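Local coordinates for protein acetyl xylan esterase (Paenibacillus sp. R4, PDB 6AGQ) that probably removes acetyl groups from xylan and related acetylated substrates by ester hydrolysis, as a cold-active acetyl xylan esterase of the alpha/beta-hydrolase clan, at residues M6-L11 with I270-I275; P16-E21 with M258-K263; F210-R215 with F283-H288; V218-S223 with P278-F283. All blocks are in the same frame, centred on the assembly; numbering follows the deposited sequence.

Contact 1 (M6-L11 with I270-I275); sequences MPLSQL and ITLQDI
Leu8 and Leu272 mark the nearest backbone approach, their CA atoms 8.6 Å apart, where the short helix 8-11, with Pro7 at its N-cap position, faces the end of strand 265-271 and the type I beta turn from Thr271 to Asp274 that follows it. Side chains alone cross this gap. Leu272, the first residue beyond the strand, points at the helix and divides its two methyl groups between leucines three residues apart. Leu272 CD2 meets Leu11 CD1 at 3.8 Å, the two chains passing side by side with opposite headings. Leu272 CD1 makes a looser touch with Leu8 CD1 at 4.4 Å. Each of the closer pair holds CG anti to its own carbonyl carbon (chi1 -72° in Leu272, -82° in Leu11), which brings Leu11 CD1 and Leu272 CD2 together between the backbones. Leu11 also rests on Ser280 and Phe283 of helix 279-286, and Leu8 on Leu297 of the outermost strand 293-298. On the far side of the turn, Asp274 takes the backbone N-H groups of Thr276 and Cys277 on OD1 and touches His303, a placement consistent with the acid of a catalytic triad in this fold. Purely aliphatic contact of this kind supplies no directional bond: the N-terminal helix is held here by fit and by exclusion of water, over a modest 95 Å² of buried surface.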
loop_
_atom_site.group_PDB
_atom_site.type_symbol
_atom_site.label_atom_id
_atom_site.label_comp_id
_atom_site.label_asym_id
_atom_site.label_seq_id
_atom_site.Cartn_x
_atom_site.Cartn_y
_atom_site.Cartn_z
ATOM N N MET A 6 -12.054 3.954 20.820
ATOM C CA MET A 6 -12.867 4.303 22.030
ATOM C C MET A 6 -14.056 5.173 21.594
ATOM O O MET A 6 -13.818 6.223 21.002
ATOM C CB MET A 6 -11.992 5.054 23.067
ATOM C CG MET A 6 -12.542 5.072 24.497
ATOM S SD MET A 6 -11.479 5.944 25.686
ATOM C CE MET A 6 -12.525 6.014 27.124
ATOM N N PRO A 7 -15.324 4.744 21.866
ATOM C CA PRO A 7 -16.528 5.489 21.402
ATOM C C PRO A 7 -16.714 6.883 22.054
ATOM O O PRO A 7 -16.283 7.090 23.178
ATOM C CB PRO A 7 -17.685 4.565 21.803
ATOM C CG PRO A 7 -17.165 3.799 22.987
ATOM C CD PRO A 7 -15.702 3.575 22.687
ATOM N N LEU A 8 -17.376 7.811 21.362
ATOM C CA LEU A 8 -17.446 9.219 21.800
ATOM C C LEU A 8 -17.947 9.466 23.236
ATOM O O LEU A 8 -17.371 10.296 23.943
ATOM C CB LEU A 8 -18.259 10.070 20.805
ATOM C CG LEU A 8 -18.314 11.593 21.047
ATOM C CD1 LEU A 8 -16.908 12.175 21.022
ATOM C CD2 LEU A 8 -19.217 12.310 20.038
ATOM N N SER A 9 -18.985 8.791 23.721
ATOM C CA SER A 9 -19.466 9.187 25.084
ATOM C C SER A 9 -18.507 8.717 26.204
ATOM O O SER A 9 -18.403 9.367 27.253
ATOM C CB SER A 9 -20.909 8.771 25.345
ATOM O OG SER A 9 -20.941 7.492 25.917
ATOM N N GLN A 10 -17.792 7.621 25.949
ATOM C CA GLN A 10 -16.677 7.225 26.798
ATOM C C GLN A 10 -15.467 8.163 26.646
ATOM O O GLN A 10 -14.789 8.369 27.625
ATOM C CB GLN A 10 -16.238 5.742 26.565
ATOM C CG GLN A 10 -17.065 4.708 27.330
ATOM C CD GLN A 10 -16.783 3.275 26.902
ATOM O OE1 GLN A 10 -15.788 2.988 26.215
ATOM N NE2 GLN A 10 -17.658 2.362 27.310
ATOM N N LEU A 11 -15.163 8.672 25.439
ATOM C CA LEU A 11 -14.057 9.642 25.263
ATOM C C LEU A 11 -14.198 10.791 26.244
ATOM O O LEU A 11 -13.227 11.136 26.878
ATOM C CB LEU A 11 -13.963 10.203 23.822
ATOM C CG LEU A 11 -13.220 9.296 22.810
ATOM C CD1 LEU A 11 -13.257 9.804 21.378
ATOM C CD2 LEU A 11 -11.786 9.044 23.237
ATOM N N ILE A 270 -10.272 18.415 18.301
ATOM C CA ILE A 270 -9.934 16.983 18.309
ATOM C C ILE A 270 -10.520 16.367 17.057
ATOM O O ILE A 270 -11.662 16.660 16.677
ATOM C CB ILE A 270 -10.517 16.313 19.545
ATOM C CG1 ILE A 270 -10.007 17.024 20.799
ATOM C CG2 ILE A 270 -10.233 14.805 19.550
ATOM C CD1 ILE A 270 -10.584 16.516 22.119
ATOM N N THR A 271 -9.750 15.525 16.422
ATOM C CA THR A 271 -10.141 14.912 15.181
ATOM C C THR A 271 -10.270 13.432 15.460
ATOM O O THR A 271 -9.320 12.800 15.936
ATOM C CB THR A 271 -9.078 15.202 14.079
ATOM O OG1 THR A 271 -7.775 15.055 14.623
ATOM C CG2 THR A 271 -9.216 16.686 13.583
ATOM N N LEU A 272 -11.449 12.880 15.205
ATOM C CA LEU A 272 -11.776 11.542 15.714
ATOM C C LEU A 272 -11.148 10.388 14.967
ATOM O O LEU A 272 -11.129 9.305 15.485
ATOM C CB LEU A 272 -13.282 11.316 15.760
ATOM C CG LEU A 272 -14.077 12.064 16.839
ATOM C CD1 LEU A 272 -15.506 11.537 16.883
ATOM C CD2 LEU A 272 -13.449 11.961 18.226
ATOM N N GLN A 273 -10.690 10.608 13.744
ATOM C CA GLN A 273 -10.046 9.577 12.945
ATOM C C GLN A 273 -8.504 9.668 13.038
ATOM O O GLN A 273 -7.805 8.966 12.322
ATOM C CB GLN A 273 -10.452 9.705 11.447
ATOM C CG GLN A 273 -11.945 9.577 11.130
ATOM C CD GLN A 273 -12.635 8.439 11.860
ATOM O OE1 GLN A 273 -12.177 7.286 11.837
ATOM N NE2 GLN A 273 -13.704 8.766 12.563
ATOM N N ASP A 274 -7.999 10.529 13.919
ATOM C CA ASP A 274 -6.564 10.813 14.036
ATOM C C ASP A 274 -5.847 9.564 14.605
ATOM O O ASP A 274 -6.160 9.110 15.716
ATOM C CB ASP A 274 -6.378 12.014 14.972
ATOM C CG ASP A 274 -5.028 12.726 14.793
ATOM O OD1 ASP A 274 -3.994 12.012 14.586
ATOM O OD2 ASP A 274 -5.026 14.010 14.925
ATOM N N ILE A 275 -4.943 9.017 13.818
ATOM C CA ILE A 275 -4.038 7.934 14.269
ATOM C C ILE A 275 -2.656 8.393 14.756
ATOM O O ILE A 275 -1.894 7.564 15.295
ATOM C CB ILE A 275 -3.881 6.807 13.205
ATOM C CG1 ILE A 275 -3.212 7.320 11.922
ATOM C CG2 ILE A 275 -5.241 6.213 12.885
ATOM C CD1 ILE A 275 -2.670 6.205 11.047
#

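Contact 2 (P16-E21 with M258-K263); sequences PELTNE and MASRIK
Asn20 and Arg261 join the loop between helices 8-11 and 24-36 to the type I beta turn, Ala259 to Ile262, that follows helix 255-259. The amide oxygen meets the edge of the guanidinium, and the two flat groups stand 81° apart. Arg261 NH1 gives the stronger bond, 2.7 Å to Asn20 OD1 at an N-H...O angle of 159° and in the carbonyl plane. NH2 of Arg261 adds a weak second bond to Asn20 OD1, 3.1 Å long and bent to 134°. A water extends the edge: it donates to Glu21 O at 2.8 Å and accepts weakly from NH2. Beside this polar pair, Leu18 CD1 packs against Ser260 OG at 3.9 Å. The arginine reaches further, its NE forming a salt bridge with Asp25 and NH1 also bonding to Asn257 O. A leucine in its place would probably leave Asn20 OD1 without these two donors and the carboxylate of Asp25 without its positive mate. With the amide oxygen of Asn20, the main-chain oxygen of Asn257 and the carboxylate of Asp25 gathered on one cationic group, its rotation is likely to be well fixed, although the contact lies at the protein surface.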
loop_
_atom_site.group_PDB
_atom_site.type_symbol
_atom_site.label_atom_id
_atom_site.label_comp_id
_atom_site.label_asym_id
_atom_site.label_seq_id
_atom_site.Cartn_x
_atom_site.Cartn_y
_atom_site.Cartn_z
ATOM N N PRO A 16 -8.130 9.651 32.937
ATOM C CA PRO A 16 -7.182 8.753 33.606
ATOM C C PRO A 16 -6.387 9.462 34.703
ATOM O O PRO A 16 -6.382 10.690 34.759
ATOM C CB PRO A 16 -6.237 8.342 32.458
ATOM C CG PRO A 16 -6.247 9.557 31.565
ATOM C CD PRO A 16 -7.602 10.151 31.665
ATOM N N GLU A 17 -5.714 8.702 35.556
ATOM C CA GLU A 17 -4.963 9.244 36.704
ATOM C C GLU A 17 -3.758 10.095 36.243
ATOM O O GLU A 17 -3.093 9.792 35.240
ATOM C CB GLU A 17 -4.572 8.078 37.682
ATOM C CG GLU A 17 -3.116 8.004 38.186
ATOM C CD GLU A 17 -2.788 6.770 39.076
ATOM O OE1 GLU A 17 -3.467 5.716 39.015
ATOM O OE2 GLU A 17 -1.814 6.838 39.858
ATOM N N LEU A 18 -3.485 11.186 36.943
ATOM C CA LEU A 18 -2.274 11.949 36.639
ATOM C C LEU A 18 -0.995 11.127 36.975
ATOM O O LEU A 18 -0.950 10.332 37.898
ATOM C CB LEU A 18 -2.256 13.307 37.341
ATOM C CG LEU A 18 -3.386 14.269 36.947
ATOM C CD1 LEU A 18 -3.425 15.471 37.899
ATOM C CD2 LEU A 18 -3.237 14.739 35.498
ATOM N N THR A 19 0.033 11.330 36.166
ATOM C CA THR A 19 1.283 10.656 36.310
ATOM C C THR A 19 2.358 11.595 36.816
ATOM O O THR A 19 3.517 11.177 36.880
ATOM C CB THR A 19 1.695 10.143 34.933
ATOM O OG1 THR A 19 1.864 11.262 34.030
ATOM C CG2 THR A 19 0.581 9.165 34.396
ATOM N N ASN A 20 2.023 12.867 37.097
ATOM C CA ASN A 20 3.040 13.755 37.673
ATOM C C ASN A 20 3.636 13.171 38.974
ATOM O O ASN A 20 2.905 12.745 39.860
ATOM C CB ASN A 20 2.577 15.195 37.889
ATOM C CG ASN A 20 1.205 15.338 38.589
ATOM O OD1 ASN A 20 0.564 16.398 38.459
ATOM N ND2 ASN A 20 0.755 14.314 39.315
ATOM N N GLU A 21 4.964 13.125 39.035
ATOM C CA GLU A 21 5.672 12.746 40.239
ATOM C C GLU A 21 5.443 13.843 41.267
ATOM O O GLU A 21 4.927 14.947 40.919
ATOM C CB GLU A 21 7.169 12.677 39.962
ATOM C CG GLU A 21 7.590 11.663 38.915
ATOM C CD GLU A 21 7.573 10.247 39.443
ATOM O OE1 GLU A 21 8.513 9.870 40.184
ATOM O OE2 GLU A 21 6.640 9.495 39.104
ATOM N N MET A 258 0.341 19.003 32.386
ATOM C CA MET A 258 0.249 20.461 32.180
ATOM C C MET A 258 -1.185 21.004 32.257
ATOM O O MET A 258 -1.437 22.053 32.901
ATOM C CB MET A 258 0.790 20.881 30.784
ATOM C CG MET A 258 2.231 20.530 30.544
ATOM S SD MET A 258 3.215 21.321 31.786
ATOM C CE MET A 258 4.773 20.502 31.405
ATOM N N ALA A 259 -2.111 20.307 31.590
ATOM C CA ALA A 259 -3.576 20.679 31.587
ATOM C C ALA A 259 -4.153 20.904 32.972
ATOM O O ALA A 259 -4.975 21.774 33.185
ATOM C CB ALA A 259 -4.417 19.611 30.901
ATOM N N SER A 260 -3.661 20.122 33.919
ATOM C CA SER A 260 -4.102 20.195 35.324
ATOM C C SER A 260 -3.702 21.539 36.006
ATOM O O SER A 260 -4.230 21.886 37.040
ATOM C CB SER A 260 -3.480 18.994 36.043
ATOM O OG SER A 260 -3.265 19.282 37.375
ATOM N N ARG A 261 -2.728 22.261 35.436
ATOM C CA ARG A 261 -2.302 23.579 35.963
ATOM C C ARG A 261 -2.690 24.792 35.105
ATOM O O ARG A 261 -2.311 25.883 35.456
ATOM C CB ARG A 261 -0.791 23.558 36.202
ATOM C CG ARG A 261 -0.384 22.581 37.301
ATOM C CD ARG A 261 0.691 21.648 36.811
ATOM N NE ARG A 261 1.285 20.924 37.913
ATOM C CZ ARG A 261 1.166 19.621 38.162
ATOM N NH1 ARG A 261 0.457 18.821 37.376
ATOM N NH2 ARG A 261 1.805 19.096 39.220
ATOM N N ILE A 262 -3.399 24.586 33.989
ATOM C CA ILE A 262 -3.909 25.640 33.114
ATOM C C ILE A 262 -5.167 26.263 33.674
ATOM O O ILE A 262 -6.153 25.544 33.891
ATOM C CB ILE A 262 -4.231 25.099 31.691
ATOM C CG1 ILE A 262 -2.949 24.561 31.038
ATOM C CG2 ILE A 262 -4.863 26.174 30.813
ATOM C CD1 ILE A 262 -3.118 23.905 29.707
ATOM N N LYS A 263 -5.142 27.577 33.889
ATOM C CA LYS A 263 -6.355 28.382 34.296
ATOM C C LYS A 263 -6.927 29.279 33.195
ATOM O O LYS A 263 -8.051 29.792 33.312
ATOM C CB LYS A 263 -6.043 29.302 35.485
ATOM C CG LYS A 263 -6.019 28.634 36.852
ATOM C CD LYS A 263 -4.604 28.414 37.394
ATOM C CE LYS A 263 -4.528 28.594 38.918
ATOM N NZ LYS A 263 -5.586 27.815 39.623
HETATM O O HOH W 1 2.820 16.736 41.166
#

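Contact 3 (F210-R215 with F283-H288); sequences FLCHFR and FAAYNH
Cys212 is the first residue of 210-215 to touch helix 279-286, its CA 6.7 Å from that of Ala285. Just before it, in the alpha/beta-hydrolase core, the segment follows strand 203-207, and the backbone of Phe210 at its start bonds to Ser185, which sits in a sequence and geometry consistent with a nucleophile elbow. With SG anti to the carbonyl carbon (chi1 -62°), the sulfur of Cys212 is delivered to the helix 279-286 side, where Cys212 SG touches Ala285 CB at 3.9 Å. Leu192 of helix 186-197 lies against both residues, giving the sulfur a buried apolar setting, while the backbone N of Cys212 bonds to the hydroxyl of Tyr226. His213 follows with a left-handed backbone. His213 CD2 lies 3.9 Å from Ala284 CB, the ring meeting the methyl obliquely. The polar end of the ring turns to another partner, NE2 bonding to Tyr14 OH, and a bound zinc ion is about 6 Å from the side chain. His213 is also the N-cap of helix 214-219. There one carboxylate, that of Asp254, takes two successive backbone N-H groups, His213 N on OD1 and Phe214 N on OD2. Phe214 turns one ring face to the carbonyl carbon of Leu211. Arg215 leads outward to a salt bridge with Glu243. Across the contact, His288 bends back along its own segment, ND1 of His288 donating to Ala284 O at 2.9 Å with the donor tilted 20° from the carbonyl plane.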
loop_
_atom_site.group_PDB
_atom_site.type_symbol
_atom_site.label_atom_id
_atom_site.label_comp_id
_atom_site.label_asym_id
_atom_site.label_seq_id
_atom_site.Cartn_x
_atom_site.Cartn_y
_atom_site.Cartn_z
ATOM N N PHE A 210 -0.154 16.824 20.458
ATOM C CA PHE A 210 0.867 15.794 20.629
ATOM C C PHE A 210 1.470 15.984 22.012
ATOM O O PHE A 210 1.113 16.956 22.729
ATOM C CB PHE A 210 1.887 15.987 19.487
ATOM C CG PHE A 210 3.001 15.020 19.470
ATOM C CD1 PHE A 210 2.771 13.672 19.257
ATOM C CD2 PHE A 210 4.312 15.461 19.591
ATOM C CE1 PHE A 210 3.825 12.762 19.217
ATOM C CE2 PHE A 210 5.355 14.560 19.586
ATOM C CZ PHE A 210 5.112 13.205 19.412
ATOM N N LEU A 211 2.293 15.016 22.451
ATOM C CA LEU A 211 2.902 15.064 23.798
ATOM C C LEU A 211 1.898 14.908 24.947
ATOM O O LEU A 211 2.109 15.457 26.039
ATOM C CB LEU A 211 3.736 16.344 24.046
ATOM C CG LEU A 211 4.607 16.803 22.855
ATOM C CD1 LEU A 211 5.095 18.256 22.929
ATOM C CD2 LEU A 211 5.768 15.837 22.700
ATOM N N CYS A 212 0.843 14.127 24.733
ATOM C CA CYS A 212 -0.178 13.891 25.770
ATOM C C CYS A 212 -0.311 12.394 25.975
ATOM O O CYS A 212 -0.273 11.615 25.028
ATOM C CB CYS A 212 -1.564 14.466 25.420
ATOM S SG CYS A 212 -1.640 16.290 25.197
ATOM N N HIS A 213 -0.525 12.038 27.235
ATOM C CA HIS A 213 -0.760 10.704 27.682
ATOM C C HIS A 213 0.188 9.692 27.041
ATOM O O HIS A 213 -0.276 8.767 26.367
ATOM C CB HIS A 213 -2.262 10.410 27.464
ATOM C CG HIS A 213 -2.785 9.301 28.314
ATOM N ND1 HIS A 213 -2.058 8.745 29.348
ATOM C CD2 HIS A 213 -3.978 8.657 28.302
ATOM C CE1 HIS A 213 -2.766 7.780 29.916
ATOM N NE2 HIS A 213 -3.929 7.698 29.291
ATOM N N PHE A 214 1.505 9.923 27.216
ATOM C CA PHE A 214 2.576 9.160 26.520
ATOM C C PHE A 214 2.471 7.625 26.489
ATOM O O PHE A 214 2.690 7.002 25.458
ATOM C CB PHE A 214 3.957 9.504 27.053
ATOM C CG PHE A 214 4.504 10.837 26.559
ATOM C CD1 PHE A 214 4.939 10.986 25.243
ATOM C CD2 PHE A 214 4.604 11.918 27.422
ATOM C CE1 PHE A 214 5.459 12.181 24.786
ATOM C CE2 PHE A 214 5.111 13.120 26.981
ATOM C CZ PHE A 214 5.542 13.253 25.654
ATOM N N ARG A 215 2.235 7.016 27.625
ATOM C CA ARG A 215 2.220 5.577 27.717
ATOM C C ARG A 215 1.042 4.970 26.930
ATOM O O ARG A 215 1.169 3.924 26.335
ATOM C CB ARG A 215 2.165 5.166 29.171
ATOM C CG ARG A 215 2.398 3.673 29.388
ATOM C CD ARG A 215 1.913 3.280 30.775
ATOM N NE ARG A 215 2.897 3.634 31.794
ATOM C CZ ARG A 215 3.946 2.880 32.117
ATOM N NH1 ARG A 215 4.215 1.699 31.512
ATOM N NH2 ARG A 215 4.749 3.321 33.052
ATOM N N PHE A 283 -8.489 13.913 24.593
ATOM C CA PHE A 283 -9.535 13.970 25.619
ATOM C C PHE A 283 -9.015 13.868 27.053
ATOM O O PHE A 283 -9.473 14.637 27.925
ATOM C CB PHE A 283 -10.688 12.987 25.362
ATOM C CG PHE A 283 -11.834 13.603 24.598
ATOM C CD1 PHE A 283 -12.629 14.559 25.189
ATOM C CD2 PHE A 283 -12.085 13.267 23.252
ATOM C CE1 PHE A 283 -13.667 15.151 24.478
ATOM C CE2 PHE A 283 -13.115 13.860 22.538
ATOM C CZ PHE A 283 -13.907 14.799 23.152
ATOM N N ALA A 284 -8.007 13.026 27.273
ATOM C CA ALA A 284 -7.372 12.900 28.557
ATOM C C ALA A 284 -6.792 14.193 29.127
ATOM O O ALA A 284 -6.958 14.467 30.338
ATOM C CB ALA A 284 -6.276 11.838 28.475
ATOM N N ALA A 285 -6.053 14.954 28.315
ATOM C CA ALA A 285 -5.646 16.323 28.720
ATOM C C ALA A 285 -6.855 17.307 28.854
ATOM O O ALA A 285 -6.995 17.951 29.907
ATOM C CB ALA A 285 -4.568 16.907 27.763
ATOM N N TYR A 286 -7.715 17.400 27.829
ATOM C CA TYR A 286 -8.969 18.234 27.871
ATOM C C TYR A 286 -9.761 18.018 29.171
ATOM O O TYR A 286 -10.138 18.953 29.839
ATOM C CB TYR A 286 -9.879 17.907 26.655
ATOM C CG TYR A 286 -11.170 18.716 26.593
ATOM C CD1 TYR A 286 -11.124 20.048 26.234
ATOM C CD2 TYR A 286 -12.417 18.166 26.925
ATOM C CE1 TYR A 286 -12.236 20.819 26.189
ATOM C CE2 TYR A 286 -13.569 18.946 26.883
ATOM C CZ TYR A 286 -13.461 20.287 26.504
ATOM O OH TYR A 286 -14.527 21.199 26.407
ATOM N N ASN A 287 -9.910 16.783 29.593
ATOM C CA ASN A 287 -10.727 16.481 30.792
ATOM C C ASN A 287 -10.039 16.794 32.128
ATOM O O ASN A 287 -10.685 16.713 33.179
ATOM C CB ASN A 287 -11.208 15.011 30.755
ATOM C CG ASN A 287 -12.292 14.794 29.739
ATOM O OD1 ASN A 287 -13.071 15.694 29.484
ATOM N ND2 ASN A 287 -12.335 13.621 29.131
ATOM N N HIS A 288 -8.761 17.166 32.081
ATOM C CA HIS A 288 -8.002 17.674 33.219
ATOM C C HIS A 288 -7.770 19.190 33.255
ATOM O O HIS A 288 -7.250 19.702 34.201
ATOM C CB HIS A 288 -6.616 16.954 33.279
ATOM C CG HIS A 288 -6.672 15.623 33.944
ATOM N ND1 HIS A 288 -6.582 14.438 33.244
ATOM C CD2 HIS A 288 -6.853 15.283 35.246
ATOM C CE1 HIS A 288 -6.666 13.427 34.086
ATOM N NE2 HIS A 288 -6.835 13.909 35.306
#

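Contact 4 (V218-S223 with P278-F283); sequences VEIHAS and PPSTCF
Ile220 carries CG1 between its backbone N and carbonyl carbon (chi1 73°), and the extended second torsion (chi2 -177°) then pushes CD1 out toward Pro278 and Ser280. Ile220 CD1 lies 4.0 Å from both Pro278 CB and Ser280 OG, the isoleucine chain crossing the proline ring at a slant. Ala222 meets another part of the same ring: its CB is 3.7 Å from Pro278 CG and 4.0 Å from Pro278 CD, with the CA atoms of the two residues 6.7 Å apart. One pyrrolidine ring thus receives two apolar groups from residues two apart in sequence. The geometry that offers both is a Schellman motif ending helix 214-219: His221, with positive phi (66°), is the C-prime residue, Ala222 N reaches back to Ser217 O, and His221 N donates to Val218 O at 3.0 Å. The intervening His221 points away from the proline and packs on Gln273 of a neighbouring subunit. Pro278, for its part, is the N-cap of helix 279-286, so that the end of one helix is set against the start of another. Pro278 O is gripped twice by the first turn, by Thr281 OG1 at 2.7 Å, lying in the carbonyl plane, and by Thr281 N at 3.0 Å. The hydroxyl of Ser280 is engaged as well, since Arg216 NE bonds to OG; the methyl of Ile220 therefore touches an oxygen already supplied with a polar partner.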
loop_
_atom_site.group_PDB
_atom_site.type_symbol
_atom_site.label_atom_id
_atom_site.label_comp_id
_atom_site.label_asym_id
_atom_site.label_seq_id
_atom_site.Cartn_x
_atom_site.Cartn_y
_atom_site.Cartn_z
ATOM N N VAL A 218 1.859 5.376 22.982
ATOM C CA VAL A 218 2.775 4.310 22.572
ATOM C C VAL A 218 2.139 2.927 22.511
ATOM O O VAL A 218 2.244 2.270 21.504
ATOM C CB VAL A 218 4.010 4.250 23.497
ATOM C CG1 VAL A 218 4.826 2.983 23.234
ATOM C CG2 VAL A 218 4.893 5.491 23.289
ATOM N N GLU A 219 1.446 2.508 23.571
ATOM C CA GLU A 219 0.837 1.190 23.634
ATOM C C GLU A 219 -0.311 0.970 22.654
ATOM O O GLU A 219 -0.500 -0.151 22.175
ATOM C CB GLU A 219 0.430 0.819 25.081
ATOM C CG GLU A 219 -0.980 1.218 25.498
ATOM C CD GLU A 219 -1.294 1.044 27.000
ATOM O OE1 GLU A 219 -0.366 1.104 27.855
ATOM O OE2 GLU A 219 -2.501 0.853 27.322
ATOM N N ILE A 220 -1.074 2.004 22.311
ATOM C CA ILE A 220 -2.064 1.825 21.251
ATOM C C ILE A 220 -1.514 2.032 19.857
ATOM O O ILE A 220 -2.279 2.066 18.887
ATOM C CB ILE A 220 -3.370 2.618 21.494
ATOM C CG1 ILE A 220 -3.202 4.128 21.274
ATOM C CG2 ILE A 220 -3.928 2.236 22.866
ATOM C CD1 ILE A 220 -4.463 4.918 21.580
ATOM N N HIS A 221 -0.192 2.172 19.748
ATOM C CA HIS A 221 0.522 2.149 18.461
ATOM C C HIS A 221 0.161 3.334 17.593
ATOM O O HIS A 221 0.074 3.208 16.388
ATOM C CB HIS A 221 0.266 0.833 17.714
ATOM C CG HIS A 221 0.605 -0.376 18.524
ATOM N ND1 HIS A 221 1.892 -0.644 18.943
ATOM C CD2 HIS A 221 -0.171 -1.373 19.013
ATOM C CE1 HIS A 221 1.890 -1.752 19.663
ATOM N NE2 HIS A 221 0.653 -2.215 19.719
ATOM N N ALA A 222 -0.018 4.505 18.207
ATOM C CA ALA A 222 -0.101 5.736 17.437
ATOM C C ALA A 222 1.041 5.842 16.407
ATOM O O ALA A 222 2.163 5.444 16.692
ATOM C CB ALA A 222 -0.106 6.931 18.354
ATOM N N SER A 223 0.704 6.300 15.194
ATOM C CA SER A 223 1.674 6.590 14.106
ATOM C C SER A 223 2.395 7.942 14.342
ATOM O O SER A 223 2.198 8.596 15.385
ATOM C CB SER A 223 0.950 6.630 12.765
ATOM O OG SER A 223 0.246 5.435 12.549
ATOM N N PRO A 278 -4.049 10.283 18.826
ATOM C CA PRO A 278 -5.341 9.604 18.913
ATOM C C PRO A 278 -6.226 10.320 19.898
ATOM O O PRO A 278 -5.701 10.807 20.901
ATOM C CB PRO A 278 -4.996 8.218 19.436
ATOM C CG PRO A 278 -3.524 8.084 19.225
ATOM C CD PRO A 278 -2.981 9.468 19.423
ATOM N N PRO A 279 -7.532 10.404 19.599
ATOM C CA PRO A 279 -8.432 11.266 20.326
ATOM C C PRO A 279 -8.547 10.966 21.823
ATOM O O PRO A 279 -8.769 11.891 22.594
ATOM C CB PRO A 279 -9.751 11.087 19.588
ATOM C CG PRO A 279 -9.637 9.751 18.952
ATOM C CD PRO A 279 -8.239 9.570 18.613
ATOM N N SER A 280 -8.321 9.741 22.259
ATOM C CA SER A 280 -8.317 9.446 23.712
ATOM C C SER A 280 -7.227 10.164 24.466
ATOM O O SER A 280 -7.372 10.482 25.662
ATOM C CB SER A 280 -8.192 7.965 23.997
ATOM O OG SER A 280 -7.052 7.398 23.346
ATOM N N THR A 281 -6.128 10.442 23.807
ATOM C CA THR A 281 -5.016 11.144 24.464
ATOM C C THR A 281 -5.304 12.667 24.529
ATOM O O THR A 281 -4.950 13.342 25.480
ATOM C CB THR A 281 -3.649 10.826 23.825
ATOM O OG1 THR A 281 -3.580 11.257 22.444
ATOM C CG2 THR A 281 -3.363 9.315 23.952
ATOM N N CYS A 282 -5.991 13.171 23.519
ATOM C CA CYS A 282 -6.427 14.557 23.463
ATOM C C CYS A 282 -7.488 14.799 24.522
ATOM O O CYS A 282 -7.361 15.767 25.291
ATOM C CB CYS A 282 -6.899 14.893 22.064
ATOM S SG CYS A 282 -5.512 14.918 20.888
ATOM N N PHE A 283 -8.489 13.913 24.593
ATOM C CA PHE A 283 -9.535 13.970 25.619
ATOM C C PHE A 283 -9.015 13.868 27.053
ATOM O O PHE A 283 -9.473 14.637 27.925
ATOM C CB PHE A 283 -10.688 12.987 25.362
ATOM C CG PHE A 283 -11.834 13.603 24.598
ATOM C CD1 PHE A 283 -12.629 14.559 25.189
ATOM C CD2 PHE A 283 -12.085 13.267 23.252
ATOM C CE1 PHE A 283 -13.667 15.151 24.478
ATOM C CE2 PHE A 283 -13.115 13.860 22.538
ATOM C CZ PHE A 283 -13.907 14.799 23.152
#

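From the N terminus, helix 8-11 opens contact 1 and the loop 16-21 opens contact 2. Contact 2 closes first, at the turn after helix 255-259, and contact 1 just beyond it, at the end of strand 265-271, so the smaller loop lies within the larger. Contacts 3 and 4 start later, at either end of helix 214-219, and both return to helix 279-286; contact 4 sits within contact 3 and shares Phe283 with it. Both cross contacts 1 and 2 along the chain. The N-terminal arm, the helical region after strand 203-207 and the end of strand 265-271, next to the outermost strand of the sheet, therefore converge on helix 279-286 and its surroundings.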